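Local coordinates for TOG array regulator of axonemal microtubules protein 1 (Mus musculus, PDB 5DN7) that promotes microtubule polymerization through its HEAT-repeat TOG domains, of which this chain is the second, and takes part in building cilia and setting their length, at residues A[49-54]-A[87-92]; A[66-71]-A[91-96]. All blocks are in the same frame, centred on the assembly; numbering follows the deposited sequence.

Contact 1. Residues A[49-54]-A[87-92]; sequences QLLGKF and LQVLHL
L92 extends its CG anti to the backbone N (chi1 177°), sending the branch across to L51, whose own chi1 of -117° falls outside the usual staggered positions. The backbones come nearest at this pair, with 7.1 Å between the CA atoms of L51 and L92. One methyl of L92 does the touching: its CD2 lies 3.5 Å from L51 CB, tighter than an ordinary carbon-carbon contact, so the leucine presses on the root of its partner's side chain. The same methyl also meets the backbone: L92 CD2 is 3.7 Å from G52 N.

L51 uses its other end against V89. Its CD2 sits 3.6 Å from V89 CG1, the two side chains crossing at about a right angle, and L51 CD2 also rests 3.4 Å from the carbonyl oxygen V89 O. Of the two valine methyls, CG1 is the one that meets L51. L51 therefore makes two separate contacts, CB with L92 and CD2 with V89, spanning residues one helical turn apart on helix 80-97.

The pairing joins residues 49-54, which lie on helix 40-52 and just beyond, to helix 80-97, elements placed by prediction in consecutive HEAT repeats of the TOG solenoid. F67 of helix 61-74 touches both L51 and V89, while K48 and V44, about one and two turns before L51 on helix 40-52, also touch V89.

The interface buries 176 Å² in all, and its side-chain pairs are apolar. With two of the four touching residues buried and G52 exposed, cohesion here should come from close fit and removal of hydrocarbon from water rather than from directional polar bonds.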
ATOM      1  N   GLN A  49     -10.848 -14.673  15.268  1.00 37.28           N
ATOM      2  CA  GLN A  49     -10.660 -15.281  16.577  1.00 44.76           C
ATOM      3  C   GLN A  49      -9.773 -16.510  16.465  1.00 48.74           C
ATOM      4  O   GLN A  49      -8.814 -16.656  17.225  1.00 52.67           O
ATOM      5  CB  GLN A  49     -12.005 -15.651  17.207  1.00 55.37           C
ATOM      6  CG  GLN A  49     -12.967 -14.471  17.378  1.00 62.27           C
ATOM      7  CD  GLN A  49     -12.414 -13.366  18.264  1.00 66.16           C
ATOM      8  OE1 GLN A  49     -12.633 -13.364  19.475  1.00 71.87           O
ATOM      9  NE2 GLN A  49     -11.687 -12.420  17.663  1.00 62.68           N
ATOM     10  N   LEU A  50     -10.077 -17.383  15.505  1.00 47.27           N
ATOM     11  CA  LEU A  50      -9.262 -18.581  15.298  1.00 47.00           C
ATOM     12  C   LEU A  50      -7.817 -18.228  14.997  1.00 51.62           C
ATOM     13  O   LEU A  50      -6.893 -18.902  15.459  1.00 61.09           O
ATOM     14  CB  LEU A  50      -9.811 -19.432  14.158  1.00 47.56           C
ATOM     15  CG  LEU A  50     -11.174 -20.064  14.394  1.00 53.02           C
ATOM     16  CD1 LEU A  50     -11.546 -20.927  13.208  1.00 55.69           C
ATOM     17  CD2 LEU A  50     -11.174 -20.863  15.687  1.00 51.58           C
ATOM     18  N   LEU A  51      -7.585 -17.184  14.223  1.00 46.94           N
ATOM     19  CA  LEU A  51      -6.251 -16.768  13.881  1.00 46.82           C
ATOM     20  C   LEU A  51      -5.474 -16.318  15.079  1.00 55.10           C
ATOM     21  O   LEU A  51      -4.279 -16.411  15.126  1.00 54.33           O
ATOM     22  CB  LEU A  51      -6.259 -15.671  12.843  1.00 43.33           C
ATOM     23  CG  LEU A  51      -5.591 -16.089  11.560  1.00 47.21           C
ATOM     24  CD1 LEU A  51      -6.285 -17.341  11.106  1.00 52.27           C
ATOM     25  CD2 LEU A  51      -5.760 -15.013  10.525  1.00 41.22           C
ATOM     26  N   GLY A  52      -6.166 -15.731  16.015  1.00 57.81           N
ATOM     27  CA  GLY A  52      -5.493 -15.297  17.234  1.00 60.37           C
ATOM     28  C   GLY A  52      -4.424 -16.247  17.773  1.00 62.01           C
ATOM     29  O   GLY A  52      -3.274 -15.852  17.991  1.00 62.06           O
ATOM     30  N   LYS A  53      -4.793 -17.506  17.984  1.00 59.36           N
ATOM     31  CA  LYS A  53      -3.836 -18.506  18.452  1.00 66.85           C
ATOM     32  C   LYS A  53      -3.576 -19.567  17.371  1.00 70.94           C
ATOM     33  O   LYS A  53      -4.092 -20.686  17.439  1.00 74.16           O
ATOM     34  CB  LYS A  53      -4.333 -19.154  19.739  1.00 66.75           C
ATOM     35  N   PHE A  54      -2.769 -19.198  16.377  1.00 64.54           N
ATOM     36  CA  PHE A  54      -2.491 -20.059  15.235  1.00 64.08           C
ATOM     37  C   PHE A  54      -1.042 -19.872  14.787  1.00 61.32           C
ATOM     38  O   PHE A  54      -0.534 -18.747  14.773  1.00 64.05           O
ATOM     39  CB  PHE A  54      -3.471 -19.755  14.093  1.00 67.24           C
ATOM     40  CG  PHE A  54      -2.987 -20.188  12.734  1.00 64.19           C
ATOM     41  CD1 PHE A  54      -3.034 -21.518  12.361  1.00 62.22           C
ATOM     42  CD2 PHE A  54      -2.499 -19.255  11.826  1.00 57.17           C
ATOM     43  CE1 PHE A  54      -2.589 -21.911  11.120  1.00 63.09           C
ATOM     44  CE2 PHE A  54      -2.054 -19.640  10.584  1.00 52.50           C
ATOM     45  CZ  PHE A  54      -2.102 -20.968  10.225  1.00 59.71           C
ATOM     46  N   LEU A  87      -9.817  -7.951   5.665  1.00 19.64           N
ATOM     47  CA  LEU A  87      -8.566  -7.206   5.790  1.00 21.87           C
ATOM     48  C   LEU A  87      -7.990  -7.317   7.189  1.00 21.94           C
ATOM     49  O   LEU A  87      -6.780  -7.423   7.350  1.00 18.94           O
ATOM     50  CB  LEU A  87      -8.758  -5.735   5.424  1.00 17.59           C
ATOM     51  CG  LEU A  87      -8.858  -5.458   3.932  1.00 18.46           C
ATOM     52  CD1 LEU A  87      -9.194  -4.006   3.655  1.00 16.66           C
ATOM     53  CD2 LEU A  87      -7.528  -5.844   3.270  1.00 16.52           C
ATOM     54  N   GLN A  88      -8.850  -7.301   8.203  1.00 21.05           N
ATOM     55  CA  GLN A  88      -8.366  -7.552   9.556  1.00 20.09           C
ATOM     56  C   GLN A  88      -7.775  -8.962   9.723  1.00 24.20           C
ATOM     57  O   GLN A  88      -6.715  -9.157  10.363  1.00 24.99           O
ATOM     58  CB  GLN A  88      -9.490  -7.343  10.549  1.00 23.23           C
ATOM     59  CG  GLN A  88      -9.805  -5.894  10.762  1.00 24.37           C
ATOM     60  CD  GLN A  88     -10.799  -5.718  11.854  1.00 29.84           C
ATOM     61  OE1 GLN A  88     -11.885  -6.300  11.811  1.00 29.24           O
ATOM     62  NE2 GLN A  88     -10.439  -4.929  12.862  1.00 32.34           N
ATOM     63  N   VAL A  89      -8.455  -9.950   9.146  1.00 21.27           N
ATOM     64  CA  VAL A  89      -7.909 -11.306   9.165  1.00 23.39           C
ATOM     65  C   VAL A  89      -6.540 -11.391   8.460  1.00 23.67           C
ATOM     66  O   VAL A  89      -5.612 -12.014   8.948  1.00 30.05           O
ATOM     67  CB  VAL A  89      -8.887 -12.289   8.524  1.00 25.91           C
ATOM     68  CG1 VAL A  89      -8.186 -13.605   8.202  1.00 23.32           C
ATOM     69  CG2 VAL A  89     -10.080 -12.500   9.458  1.00 26.17           C
ATOM     70  N   LEU A  90      -6.431 -10.745   7.313  1.00 23.64           N
ATOM     71  CA  LEU A  90      -5.212 -10.713   6.525  1.00 23.22           C
ATOM     72  C   LEU A  90      -4.085 -10.013   7.278  1.00 19.71           C
ATOM     73  O   LEU A  90      -2.952 -10.475   7.270  1.00 23.64           O
ATOM     74  CB  LEU A  90      -5.480 -10.021   5.186  1.00 18.65           C
ATOM     75  CG  LEU A  90      -4.314  -9.947   4.202  1.00 22.22           C
ATOM     76  CD1 LEU A  90      -3.809 -11.342   3.920  1.00 23.90           C
ATOM     77  CD2 LEU A  90      -4.719  -9.227   2.907  1.00 19.11           C
ATOM     78  N   HIS A  91      -4.401  -8.903   7.932  1.00 21.67           N
ATOM     79  CA  HIS A  91      -3.428  -8.200   8.756  1.00 21.62           C
ATOM     80  C   HIS A  91      -2.905  -9.109   9.855  1.00 26.54           C
ATOM     81  O   HIS A  91      -1.688  -9.185  10.089  1.00 19.89           O
ATOM     82  CB  HIS A  91      -4.028  -6.944   9.393  1.00 18.39           C
ATOM     83  CG  HIS A  91      -3.064  -6.208  10.274  1.00 26.70           C
ATOM     84  ND1 HIS A  91      -3.440  -5.572  11.437  1.00 28.24           N
ATOM     85  CD2 HIS A  91      -1.727  -6.011  10.156  1.00 29.17           C
ATOM     86  CE1 HIS A  91      -2.379  -5.021  11.999  1.00 30.52           C
ATOM     87  NE2 HIS A  91      -1.327  -5.278  11.240  1.00 26.45           N
ATOM     88  N   LEU A  92      -3.835  -9.774  10.544  1.00 25.45           N
ATOM     89  CA  LEU A  92      -3.442 -10.653  11.638  1.00 31.82           C
ATOM     90  C   LEU A  92      -2.562 -11.792  11.109  1.00 31.87           C
ATOM     91  O   LEU A  92      -1.540 -12.131  11.701  1.00 29.61           O
ATOM     92  CB  LEU A  92      -4.672 -11.204  12.357  1.00 34.22           C
ATOM     93  CG  LEU A  92      -4.394 -12.193  13.486  1.00 40.05           C
ATOM     94  CD1 LEU A  92      -3.408 -11.601  14.479  1.00 41.63           C
ATOM     95  CD2 LEU A  92      -5.704 -12.521  14.194  1.00 48.26           C
TER

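Contact 2. Residues A[66-71]-A[91-96]; sequences GFISLL and HLLVIR
Helix segments 66-71 and 91-96 run nearly antiparallel, at 156° between their N-to-C directions, with axes 12.1 Å apart at closest approach and the CA atoms of I68 and L93 the nearest pair. That spacing is filled by side chains, chiefly L93, which points at the other helix and accounts for more than half of the 134 Å² buried. Its CG stands anti to the backbone N (chi1 171°), and one methyl, CD2, carries all the close contacts.

I68 provides the nearest of them: I68 CG1 lies 3.6 Å from L93 CD2, with the two side chains crossing at about a right angle. F67 offers its ring edge, not a face, for the methyl lies near the ring plane, with F67 CD2 at 3.9 Å from L93 CD2. L71, one turn on from F67, adds its CD1 at 4.2 Å from L93 CD2.

Two successive antiparallel helices joined by a short turn are the unit of a HEAT repeat, and both segments fall within the one predicted for residues 62-99. All four touching residues are buried. L93 also reaches L51 of helix 40-52, while F67 meets I22 and I68 meets F104, both from loops.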
ATOM      1  N   GLY A  66      -3.781 -21.811   0.038  1.00 34.99           N
ATOM      2  CA  GLY A  66      -5.230 -21.930  -0.005  1.00 35.92           C
ATOM      3  C   GLY A  66      -5.939 -20.844   0.801  1.00 33.80           C
ATOM      4  O   GLY A  66      -6.830 -20.159   0.295  1.00 34.56           O
ATOM      5  N   PHE A  67      -5.521 -20.686   2.053  1.00 27.90           N
ATOM      6  CA  PHE A  67      -6.099 -19.713   2.979  1.00 27.62           C
ATOM      7  C   PHE A  67      -6.055 -18.298   2.416  1.00 25.37           C
ATOM      8  O   PHE A  67      -7.058 -17.580   2.396  1.00 25.66           O
ATOM      9  CB  PHE A  67      -5.347 -19.776   4.313  1.00 32.38           C
ATOM     10  CG  PHE A  67      -5.984 -18.971   5.420  1.00 37.68           C
ATOM     11  CD1 PHE A  67      -7.278 -19.238   5.835  1.00 41.51           C
ATOM     12  CD2 PHE A  67      -5.276 -17.983   6.067  1.00 32.15           C
ATOM     13  CE1 PHE A  67      -7.861 -18.507   6.857  1.00 36.41           C
ATOM     14  CE2 PHE A  67      -5.854 -17.259   7.089  1.00 35.92           C
ATOM     15  CZ  PHE A  67      -7.149 -17.522   7.481  1.00 32.83           C
ATOM     16  N   ILE A  68      -4.873 -17.905   1.958  1.00 24.64           N
ATOM     17  CA  ILE A  68      -4.688 -16.579   1.399  1.00 31.71           C
ATOM     18  C   ILE A  68      -5.579 -16.415   0.164  1.00 29.98           C
ATOM     19  O   ILE A  68      -6.159 -15.350  -0.045  1.00 31.24           O
ATOM     20  CB  ILE A  68      -3.202 -16.317   1.056  1.00 33.39           C
ATOM     21  CG1 ILE A  68      -2.408 -16.076   2.342  1.00 33.58           C
ATOM     22  CG2 ILE A  68      -3.058 -15.115   0.141  1.00 33.21           C
ATOM     23  CD1 ILE A  68      -0.917 -16.254   2.201  1.00 28.47           C
ATOM     24  N   SER A  69      -5.721 -17.485  -0.618  1.00 29.67           N
ATOM     25  CA  SER A  69      -6.608 -17.482  -1.786  1.00 27.03           C
ATOM     26  C   SER A  69      -8.068 -17.188  -1.383  1.00 30.45           C
ATOM     27  O   SER A  69      -8.766 -16.353  -1.987  1.00 30.53           O
ATOM     28  CB  SER A  69      -6.487 -18.832  -2.506  1.00 35.44           C
ATOM     29  OG  SER A  69      -7.211 -18.860  -3.721  1.00 43.90           O
ATOM     30  N   LEU A  70      -8.511 -17.860  -0.328  1.00 28.21           N
ATOM     31  CA  LEU A  70      -9.818 -17.614   0.264  1.00 29.19           C
ATOM     32  C   LEU A  70     -10.003 -16.143   0.665  1.00 33.74           C
ATOM     33  O   LEU A  70     -11.012 -15.509   0.307  1.00 35.01           O
ATOM     34  CB  LEU A  70     -10.016 -18.504   1.487  1.00 30.36           C
ATOM     35  CG  LEU A  70     -11.344 -18.286   2.195  1.00 40.33           C
ATOM     36  CD1 LEU A  70     -12.472 -18.683   1.252  1.00 44.93           C
ATOM     37  CD2 LEU A  70     -11.402 -19.082   3.475  1.00 43.26           C
ATOM     38  N   LEU A  71      -9.030 -15.602   1.395  1.00 31.45           N
ATOM     39  CA  LEU A  71      -9.077 -14.191   1.779  1.00 24.09           C
ATOM     40  C   LEU A  71      -9.172 -13.287   0.548  1.00 27.39           C
ATOM     41  O   LEU A  71      -9.905 -12.301   0.545  1.00 31.67           O
ATOM     42  CB  LEU A  71      -7.856 -13.819   2.620  1.00 21.71           C
ATOM     43  CG  LEU A  71      -7.750 -14.592   3.940  1.00 28.38           C
ATOM     44  CD1 LEU A  71      -6.599 -14.095   4.785  1.00 23.76           C
ATOM     45  CD2 LEU A  71      -9.044 -14.537   4.729  1.00 25.97           C
ATOM     46  N   HIS A  91      -4.401  -8.903   7.932  1.00 21.67           N
ATOM     47  CA  HIS A  91      -3.428  -8.200   8.756  1.00 21.62           C
ATOM     48  C   HIS A  91      -2.905  -9.109   9.855  1.00 26.54           C
ATOM     49  O   HIS A  91      -1.688  -9.185  10.089  1.00 19.89           O
ATOM     50  CB  HIS A  91      -4.028  -6.944   9.393  1.00 18.39           C
ATOM     51  CG  HIS A  91      -3.064  -6.208  10.274  1.00 26.70           C
ATOM     52  ND1 HIS A  91      -3.440  -5.572  11.437  1.00 28.24           N
ATOM     53  CD2 HIS A  91      -1.727  -6.011  10.156  1.00 29.17           C
ATOM     54  CE1 HIS A  91      -2.379  -5.021  11.999  1.00 30.52           C
ATOM     55  NE2 HIS A  91      -1.327  -5.278  11.240  1.00 26.45           N
ATOM     56  N   LEU A  92      -3.835  -9.774  10.544  1.00 25.45           N
ATOM     57  CA  LEU A  92      -3.442 -10.653  11.638  1.00 31.82           C
ATOM     58  C   LEU A  92      -2.562 -11.792  11.109  1.00 31.87           C
ATOM     59  O   LEU A  92      -1.540 -12.131  11.701  1.00 29.61           O
ATOM     60  CB  LEU A  92      -4.672 -11.204  12.357  1.00 34.22           C
ATOM     61  CG  LEU A  92      -4.394 -12.193  13.486  1.00 40.05           C
ATOM     62  CD1 LEU A  92      -3.408 -11.601  14.479  1.00 41.63           C
ATOM     63  CD2 LEU A  92      -5.704 -12.521  14.194  1.00 48.26           C
ATOM     64  N   LEU A  93      -2.951 -12.356   9.973  1.00 32.04           N
ATOM     65  CA  LEU A  93      -2.182 -13.429   9.351  1.00 25.87           C
ATOM     66  C   LEU A  93      -0.761 -12.961   9.075  1.00 22.09           C
ATOM     67  O   LEU A  93       0.197 -13.637   9.428  1.00 27.66           O
ATOM     68  CB  LEU A  93      -2.847 -13.907   8.056  1.00 25.20           C
ATOM     69  CG  LEU A  93      -2.029 -14.890   7.196  1.00 27.60           C
ATOM     70  CD1 LEU A  93      -1.781 -16.227   7.909  1.00 24.39           C
ATOM     71  CD2 LEU A  93      -2.669 -15.114   5.832  1.00 23.72           C
ATOM     72  N   VAL A  94      -0.646 -11.793   8.450  1.00 25.09           N
ATOM     73  CA  VAL A  94       0.649 -11.188   8.179  1.00 27.44           C
ATOM     74  C   VAL A  94       1.448 -11.082   9.470  1.00 32.56           C
ATOM     75  O   VAL A  94       2.633 -11.409   9.505  1.00 34.89           O
ATOM     76  CB  VAL A  94       0.500  -9.788   7.557  1.00 33.29           C
ATOM     77  CG1 VAL A  94       1.816  -9.028   7.641  1.00 33.33           C
ATOM     78  CG2 VAL A  94       0.031  -9.896   6.114  1.00 18.40           C
ATOM     79  N   ILE A  95       0.817 -10.608  10.521  1.00 33.02           N
ATOM     80  CA  ILE A  95       1.448 -10.548  11.812  1.00 29.40           C
ATOM     81  C   ILE A  95       1.989 -11.906  12.267  1.00 31.81           C
ATOM     82  O   ILE A  95       3.124 -12.009  12.622  1.00 36.24           O
ATOM     83  CB  ILE A  95       0.520 -10.002  12.903  1.00 30.64           C
ATOM     84  CG1 ILE A  95       0.130  -8.560  12.658  1.00 32.51           C
ATOM     85  CG2 ILE A  95       1.185 -10.119  14.247  1.00 30.16           C
ATOM     86  CD1 ILE A  95       1.224  -7.734  12.079  1.00 35.43           C
ATOM     87  N   ARG A  96       1.153 -12.924  12.260  1.00 28.80           N
ATOM     88  CA  ARG A  96       1.536 -14.238  12.708  1.00 30.96           C
ATOM     89  C   ARG A  96       2.658 -14.824  11.848  1.00 36.65           C
ATOM     90  O   ARG A  96       3.510 -15.529  12.326  1.00 40.88           O
ATOM     91  CB  ARG A  96       0.343 -15.179  12.725  1.00 27.90           C
ATOM     92  CG  ARG A  96      -0.859 -14.732  13.527  1.00 36.85           C
ATOM     93  CD  ARG A  96      -0.595 -14.625  15.005  1.00 40.29           C
ATOM     94  NE  ARG A  96      -0.417 -15.913  15.629  1.00 48.80           N
ATOM     95  CZ  ARG A  96       0.086 -16.099  16.837  1.00 59.69           C
ATOM     96  NH1 ARG A  96       0.447 -15.079  17.581  1.00 62.62           N
ATOM     97  NH2 ARG A  96       0.215 -17.311  17.307  1.00 59.10           N
TER

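In the fold
From the N terminus, helix 40-52 leads into the first segment of contact 1, helix 61-74 supplies the first segment of contact 2, and helix 80-97 returns to receive both. Contact 1 closes the longer loop, 32 intervening residues, and contact 2 the shorter, 19. Both loops end on the same part of helix 80-97, sharing H91 and L92; 91-96 runs four residues further, so they overlap rather than nest cleanly. Contact 1 joins neighbouring predicted HEAT repeats, whereas contact 2 is internal to one. Their centres lie about 7 Å apart, and direct links support the continuity: V89 CG1 packs on L71 CD2, and F54 O probably accepts a hydrogen bond from R96 NE.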